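Local atomic coordinates of octaprenyl-diphosphate synthase (Roseobacter denitrificans, PDB entry 4JXN), a protein that probably builds all-trans-octaprenyl diphosphate from farnesyl diphosphate and five isopentenyl diphosphates, using magnesium, to supply the side chain of isoprenoid quinones. Residues H316-K319 with D320-D324; A196-D200 with D201-A205; G277-Q280 with H281-L285. All blocks are in the same frame, centred on the assembly; numbering follows the deposited sequence.

Contact 1: residues H316-K319 with D320-D324; sequences HPVK and DMLVD
Val318 turns CG1 away from its own nitrogen (chi1 175°), which leaves CG2 on the nitrogen side, while Met321 sets CG beside its own N (chi1 -72°) and runs extended from there; the two side chains meet obliquely, Val318 CG2 lying 4.0 Å from Met321 SD. The Met321 side chain runs back over the first turn, its CG methylene 3.4 Å from the carbonyl oxygen Pro317 O. The other Val318 branch approaches Leu322, one turn further on, CG1 lying loosely 4.4 Å from Leu322 CG. This is the opening turn of helix 317-330, and His316 is its N-cap. The imidazole does the capping: ND1 accepts from Val318 N at 3.0 Å, the donor standing 32° out of the ring plane, so the bond is tilted rather than in line with the ring. Pro317 CD rests against one face of the same ring, near its rim. At the backbone of His316 a water links the cap to Asp320, accepting from His316 N at 2.9 Å and donating to Asp320 OD1 at 2.8 Å. Together with the main-chain bond from Asp320 N to His316 O (3.2 Å), this ties the cap residue to the aspartate directly and through solvent. The carboxylate, close to the helix start, would probably be eased by the amino-end dipole. Further along, Val323 CG2 crowds Lys319 O at 3.2 Å. Around the turn, Val318 reaches Ala64 and Leu68 of helix 57-68 as well as Tyr18 of helix 9-34, where Met321 also touches Met15 and Tyr18, and Leu322 O receives a hydrogen bond from the hydroxyl of Tyr209 on helix 200-224.

Contact 2: residues A196-D200 with D201-A205; sequences AGAPD and DHVAA
Asp200 O takes a nearly straight hydrogen bond from Ala204 N, 3.1 Å long with 172° at the hydrogen, and Val203 N gives its hydrogen to Pro199 O at 3.2 Å. These bonds start helix 200-224, with Pro199 at its N-cap; just upstream, Gly197 closes helix 170-196 in a Schellman motif with positive phi. The side chains fold over the same corner. Pro199 CG sits above the face of the His202 imidazole, 3.8 Å from the ring centroid and 16° off the normal, a CH-pi contact. Asp201 places its CG between its backbone N and carbonyl carbon (chi1 57°), and this swings OD1 back to Pro199, 3.4 Å from CB. The proline ring is thus met by both the carboxylate and the imidazole. Underneath, Ala198 CB touches Val203 CG2 at 4.2 Å, and Val203 continues onto Glu190 and Val194 of helix 170-196. The chemistry is that of a helix start: Asp200 and Asp201 probably gain from its dipole, Asp200 OD1 has a long, weak ion pair with Arg140, and aliphatic C-H groups of the proline lie over the imidazole pi face and beside a carboxylate oxygen.

Contact 3: residues G277-Q280 with H281-L285; sequences GDLQ and HAIAL
Gly277 stands at the N-cap position of helix 278-288 with a positive phi of 96°, and from its carbonyl onward four consecutive i to i+4 bonds form: His281 N to Gly277 O at 3.2 Å, then Ala282 N to Asp278 O, Ile283 N to Leu279 O and Ala284 N to Gln280 O. At these backbone angles a side chain would collide with the carbonyl oxygen of the residue before, and glycine, having none, suits the position. On one flank Leu279 and Ile283 pair one turn apart. Ile283 carries CG1 beside its backbone N (chi1 -70°), a setting that lays the longer branch back over the previous turn: CG1 comes to 3.4 Å from Leu279 O, and its CD1 ends 4.1 Å from Leu279 CG. Leu279 turns CG away from its own nitrogen (chi1 176°), and the two make one apolar pair on this flank. This short helix belongs to the all-helical fold of the polyprenyl synthase family and lies far from the centre of the chain, beside helices 259-270 and 239-242. Phe241 of helix 239-242 touches both Leu279 and Ala282. Ala282 is buried, its CB 3.6 Å from Asp278 O. The flank toward helix 259-270 begins with buried Asp278, whose OD2 forms a salt bridge with Arg267 and also receives a weak hydrogen bond from Glu275 N. One turn on, His281 CB passes 3.7 Å from Gly277 O, and the imidazole beyond it meets Phe264 edge-to-face. Leu285 covers one face of the imidazole, its CG 4.1 Å above the plane, nearer the edge of the ring than its middle, and reaches Glu261, Phe264 and Trp265 as well.

In the fold
From the N terminus the order is contact 2, contact 3, contact 1. Each is a continuous run of chain, so none closes a long loop and none nests in or crosses another. Contact 2 turns the chain from helix 170-196 into helix 200-224; contact 3 starts the outlying helix 278-288 on the opposite side of the chain's centre, its centre about 47 Å from that of contact 2. Contact 1 then opens helix 317-330 and returns to within about 7 Å of contact 2 by nearest atoms. There His202 touches Leu313 and Pro314, just ahead of contact 1, and helices 200-224 and 317-330 meet on this side of the fold.

Contact 1: residues H316-K319 with D320-D324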
loop_
_atom_site.group_PDB
_atom_site.type_symbol
_atom_site.label_atom_id
_atom_site.label_comp_id
_atom_site.label_asym_id
_atom_site.label_seq_id
_atom_site.Cartn_x
_atom_site.Cartn_y
_atom_site.Cartn_z
ATOM N N HIS A 316 29.715 13.466 18.424
ATOM C CA HIS A 316 29.778 12.097 17.948
ATOM C C HIS A 316 30.091 12.104 16.445
ATOM O O HIS A 316 29.581 12.951 15.713
ATOM C CB HIS A 316 28.431 11.402 18.204
ATOM C CG HIS A 316 28.422 9.961 17.822
ATOM N ND1 HIS A 316 28.175 9.541 16.536
ATOM C CD2 HIS A 316 28.667 8.841 18.541
ATOM C CE1 HIS A 316 28.262 8.226 16.476
ATOM N NE2 HIS A 316 28.551 7.776 17.682
ATOM N N PRO A 317 30.920 11.163 15.975
ATOM C CA PRO A 317 31.347 11.176 14.560
ATOM C C PRO A 317 30.229 11.146 13.538
ATOM O O PRO A 317 30.390 11.665 12.439
ATOM C CB PRO A 317 32.186 9.904 14.422
ATOM C CG PRO A 317 32.614 9.574 15.814
ATOM C CD PRO A 317 31.547 10.071 16.737
ATOM N N VAL A 318 29.129 10.499 13.875
ATOM C CA VAL A 318 27.947 10.514 13.016
ATOM C C VAL A 318 27.253 11.865 13.070
ATOM O O VAL A 318 26.691 12.296 12.063
ATOM C CB VAL A 318 26.956 9.375 13.347
ATOM C CG1 VAL A 318 25.690 9.501 12.519
ATOM C CG2 VAL A 318 27.604 8.024 13.076
ATOM N N LYS A 319 27.300 12.534 14.223
ATOM C CA LYS A 319 26.778 13.907 14.343
ATOM C C LYS A 319 27.425 14.798 13.272
ATOM O O LYS A 319 26.754 15.598 12.617
ATOM C CB LYS A 319 27.017 14.482 15.754
ATOM C CG LYS A 319 26.138 15.674 16.129
ATOM C CD LYS A 319 26.648 16.368 17.386
ATOM C CE LYS A 319 26.043 17.754 17.573
ATOM N NZ LYS A 319 26.857 18.614 18.479
ATOM N N ASP A 320 28.727 14.616 13.085
ATOM C CA ASP A 320 29.505 15.398 12.132
ATOM C C ASP A 320 29.063 15.089 10.701
ATOM O O ASP A 320 28.884 15.996 9.896
ATOM C CB ASP A 320 31.009 15.084 12.274
ATOM C CG ASP A 320 31.605 15.524 13.624
ATOM O OD1 ASP A 320 30.961 16.273 14.390
ATOM O OD2 ASP A 320 32.751 15.118 13.912
ATOM N N MET A 321 28.912 13.798 10.400
ATOM C CA MET A 321 28.459 13.328 9.095
ATOM C C MET A 321 27.136 13.963 8.687
ATOM O O MET A 321 26.938 14.303 7.534
ATOM C CB MET A 321 28.287 11.810 9.133
ATOM C CG MET A 321 29.604 11.052 9.183
ATOM S SD MET A 321 29.397 9.328 9.690
ATOM C CE MET A 321 31.091 8.846 10.022
ATOM N N LEU A 322 26.236 14.110 9.652
ATOM C CA LEU A 322 24.906 14.674 9.408
ATOM C C LEU A 322 24.926 16.180 9.151
ATOM O O LEU A 322 24.042 16.712 8.469
ATOM C CB LEU A 322 23.999 14.385 10.600
ATOM C CG LEU A 322 23.557 12.932 10.870
ATOM C CD1 LEU A 322 22.399 12.918 11.845
ATOM C CD2 LEU A 322 23.171 12.189 9.601
ATOM N N VAL A 323 25.913 16.854 9.736
ATOM C CA VAL A 323 26.174 18.278 9.498
ATOM C C VAL A 323 26.668 18.464 8.063
ATOM O O VAL A 323 26.069 19.212 7.293
ATOM C CB VAL A 323 27.198 18.833 10.523
ATOM C CG1 VAL A 323 27.598 20.263 10.190
ATOM C CG2 VAL A 323 26.644 18.747 11.949
ATOM N N ASP A 324 27.738 17.746 7.709
ATOM C CA ASP A 324 28.261 17.712 6.344
ATOM C C ASP A 324 27.167 17.384 5.315
ATOM O O ASP A 324 27.146 17.950 4.223
ATOM C CB ASP A 324 29.406 16.687 6.228
ATOM C CG ASP A 324 30.611 17.028 7.111
ATOM O OD1 ASP A 324 30.783 18.208 7.477
ATOM O OD2 ASP A 324 31.396 16.110 7.441
HETATM O O HOH W 1 30.419 15.922 17.092
#

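Contact 2: residues A196-D200 with D201-A205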
loop_
_atom_site.group_PDB
_atom_site.type_symbol
_atom_site.label_atom_id
_atom_site.label_comp_id
_atom_site.label_asym_id
_atom_site.label_seq_id
_atom_site.Cartn_x
_atom_site.Cartn_y
_atom_site.Cartn_z
ATOM N N ALA A 196 17.022 2.833 18.978
ATOM C CA ALA A 196 18.201 2.934 19.847
ATOM C C ALA A 196 17.834 3.130 21.322
ATOM O O ALA A 196 18.664 2.910 22.202
ATOM C CB ALA A 196 19.083 4.076 19.389
ATOM N N GLY A 197 16.603 3.582 21.567
ATOM C CA GLY A 197 16.102 3.859 22.906
ATOM C C GLY A 197 16.471 5.242 23.417
ATOM O O GLY A 197 16.491 5.477 24.628
ATOM N N ALA A 198 16.746 6.168 22.500
ATOM C CA ALA A 198 17.218 7.498 22.871
ATOM C C ALA A 198 16.131 8.284 23.601
ATOM O O ALA A 198 14.939 8.043 23.395
ATOM C CB ALA A 198 17.689 8.260 21.639
ATOM N N PRO A 199 16.541 9.224 24.467
ATOM C CA PRO A 199 15.564 10.067 25.165
ATOM C C PRO A 199 14.768 10.965 24.209
ATOM O O PRO A 199 15.191 11.195 23.078
ATOM C CB PRO A 199 16.436 10.909 26.104
ATOM C CG PRO A 199 17.794 10.904 25.481
ATOM C CD PRO A 199 17.929 9.553 24.844
ATOM N N ASP A 200 13.633 11.474 24.681
ATOM C CA ASP A 200 12.674 12.184 23.829
ATOM C C ASP A 200 13.199 13.471 23.187
ATOM O O ASP A 200 12.741 13.848 22.113
ATOM C CB ASP A 200 11.391 12.490 24.609
ATOM C CG ASP A 200 10.596 11.241 24.934
ATOM O OD1 ASP A 200 10.314 10.450 24.008
ATOM O OD2 ASP A 200 10.252 11.048 26.117
ATOM N N ASP A 201 14.132 14.153 23.844
ATOM C CA ASP A 201 14.759 15.338 23.250
ATOM C C ASP A 201 15.649 14.957 22.051
ATOM O O ASP A 201 15.583 15.590 20.996
ATOM C CB ASP A 201 15.524 16.176 24.304
ATOM C CG ASP A 201 16.597 15.385 25.052
ATOM O OD1 ASP A 201 16.453 14.154 25.209
ATOM O OD2 ASP A 201 17.585 16.009 25.499
ATOM N N HIS A 202 16.461 13.914 22.205
ATOM C CA HIS A 202 17.305 13.443 21.110
ATOM C C HIS A 202 16.435 13.052 19.901
ATOM O O HIS A 202 16.808 13.275 18.754
ATOM C CB HIS A 202 18.167 12.249 21.545
ATOM C CG HIS A 202 19.269 12.597 22.501
ATOM N ND1 HIS A 202 20.453 11.888 22.559
ATOM C CD2 HIS A 202 19.369 13.569 23.439
ATOM C CE1 HIS A 202 21.233 12.412 23.488
ATOM N NE2 HIS A 202 20.599 13.432 24.038
ATOM N N VAL A 203 15.263 12.493 20.176
ATOM C CA VAL A 203 14.364 11.976 19.141
ATOM C C VAL A 203 13.698 13.107 18.351
ATOM O O VAL A 203 13.687 13.102 17.121
ATOM C CB VAL A 203 13.307 11.037 19.778
ATOM C CG1 VAL A 203 12.261 10.605 18.763
ATOM C CG2 VAL A 203 13.985 9.820 20.421
ATOM N N ALA A 204 13.144 14.073 19.067
ATOM C CA ALA A 204 12.590 15.269 18.449
ATOM C C ALA A 204 13.602 15.992 17.561
ATOM O O ALA A 204 13.237 16.524 16.514
ATOM C CB ALA A 204 12.090 16.216 19.527
ATOM N N ALA A 205 14.865 16.030 17.994
ATOM C CA ALA A 205 15.944 16.662 17.216
ATOM C C ALA A 205 16.266 15.871 15.945
ATOM O O ALA A 205 16.591 16.435 14.893
ATOM C CB ALA A 205 17.200 16.811 18.065
#

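Contact 3: residues G277-Q280 with H281-L285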
loop_
_atom_site.group_PDB
_atom_site.type_symbol
_atom_site.label_atom_id
_atom_site.label_comp_id
_atom_site.label_asym_id
_atom_site.label_seq_id
_atom_site.Cartn_x
_atom_site.Cartn_y
_atom_site.Cartn_z
ATOM N N GLY A 277 8.666 29.235 -27.337
ATOM C CA GLY A 277 8.989 30.489 -26.652
ATOM C C GLY A 277 8.524 30.575 -25.205
ATOM O O GLY A 277 9.004 31.424 -24.454
ATOM N N ASP A 278 7.607 29.690 -24.809
ATOM C CA ASP A 278 6.960 29.765 -23.490
ATOM C C ASP A 278 7.860 29.428 -22.294
ATOM O O ASP A 278 7.667 29.972 -21.210
ATOM C CB ASP A 278 5.700 28.890 -23.446
ATOM C CG ASP A 278 4.513 29.541 -24.135
ATOM O OD1 ASP A 278 4.734 30.408 -25.003
ATOM O OD2 ASP A 278 3.357 29.186 -23.810
ATOM N N LEU A 279 8.823 28.532 -22.483
ATOM C CA LEU A 279 9.786 28.196 -21.431
ATOM C C LEU A 279 10.737 29.365 -21.165
ATOM O O LEU A 279 11.093 29.641 -20.016
ATOM C CB LEU A 279 10.590 26.948 -21.819
ATOM C CG LEU A 279 11.703 26.509 -20.860
ATOM C CD1 LEU A 279 11.111 25.976 -19.563
ATOM C CD2 LEU A 279 12.601 25.472 -21.518
ATOM N N GLN A 280 11.152 30.039 -22.233
ATOM C CA GLN A 280 12.084 31.150 -22.131
ATOM C C GLN A 280 11.421 32.302 -21.408
ATOM O O GLN A 280 12.077 33.010 -20.642
ATOM C CB GLN A 280 12.532 31.619 -23.519
ATOM C CG GLN A 280 13.368 30.606 -24.283
ATOM C CD GLN A 280 14.771 30.478 -23.738
ATOM O OE1 GLN A 280 15.181 29.402 -23.295
ATOM N NE2 GLN A 280 15.521 31.577 -23.766
ATOM N N HIS A 281 10.123 32.482 -21.661
ATOM C CA HIS A 281 9.357 33.549 -21.037
ATOM C C HIS A 281 9.137 33.288 -19.540
ATOM O O HIS A 281 9.332 34.197 -18.734
ATOM C CB HIS A 281 8.023 33.756 -21.748
ATOM C CG HIS A 281 7.289 34.971 -21.282
ATOM N ND1 HIS A 281 7.822 36.241 -21.370
ATOM C CD2 HIS A 281 6.078 35.111 -20.698
ATOM C CE1 HIS A 281 6.970 37.109 -20.858
ATOM N NE2 HIS A 281 5.911 36.448 -20.427
ATOM N N ALA A 282 8.761 32.057 -19.186
ATOM C CA ALA A 282 8.655 31.615 -17.772
ATOM C C ALA A 282 9.928 31.897 -16.996
ATOM O O ALA A 282 9.885 32.471 -15.907
ATOM C CB ALA A 282 8.329 30.131 -17.698
ATOM N N ILE A 283 11.065 31.494 -17.561
ATOM C CA ILE A 283 12.368 31.694 -16.917
ATOM C C ILE A 283 12.676 33.186 -16.736
ATOM O O ILE A 283 13.192 33.601 -15.702
ATOM C CB ILE A 283 13.505 30.980 -17.703
ATOM C CG1 ILE A 283 13.362 29.456 -17.556
ATOM C CG2 ILE A 283 14.884 31.406 -17.209
ATOM C CD1 ILE A 283 14.261 28.647 -18.464
ATOM N N ALA A 284 12.371 33.987 -17.751
ATOM C CA ALA A 284 12.512 35.439 -17.648
ATOM C C ALA A 284 11.700 36.011 -16.472
ATOM O O ALA A 284 12.181 36.874 -15.748
ATOM C CB ALA A 284 12.078 36.102 -18.949
ATOM N N LEU A 285 10.459 35.539 -16.318
ATOM C CA LEU A 285 9.580 35.972 -15.235
ATOM C C LEU A 285 10.121 35.541 -13.867
ATOM O O LEU A 285 9.994 36.279 -12.891
ATOM C CB LEU A 285 8.142 35.460 -15.438
ATOM C CG LEU A 285 7.421 35.975 -16.693
ATOM C CD1 LEU A 285 6.034 35.372 -16.813
ATOM C CD2 LEU A 285 7.359 37.495 -16.717
#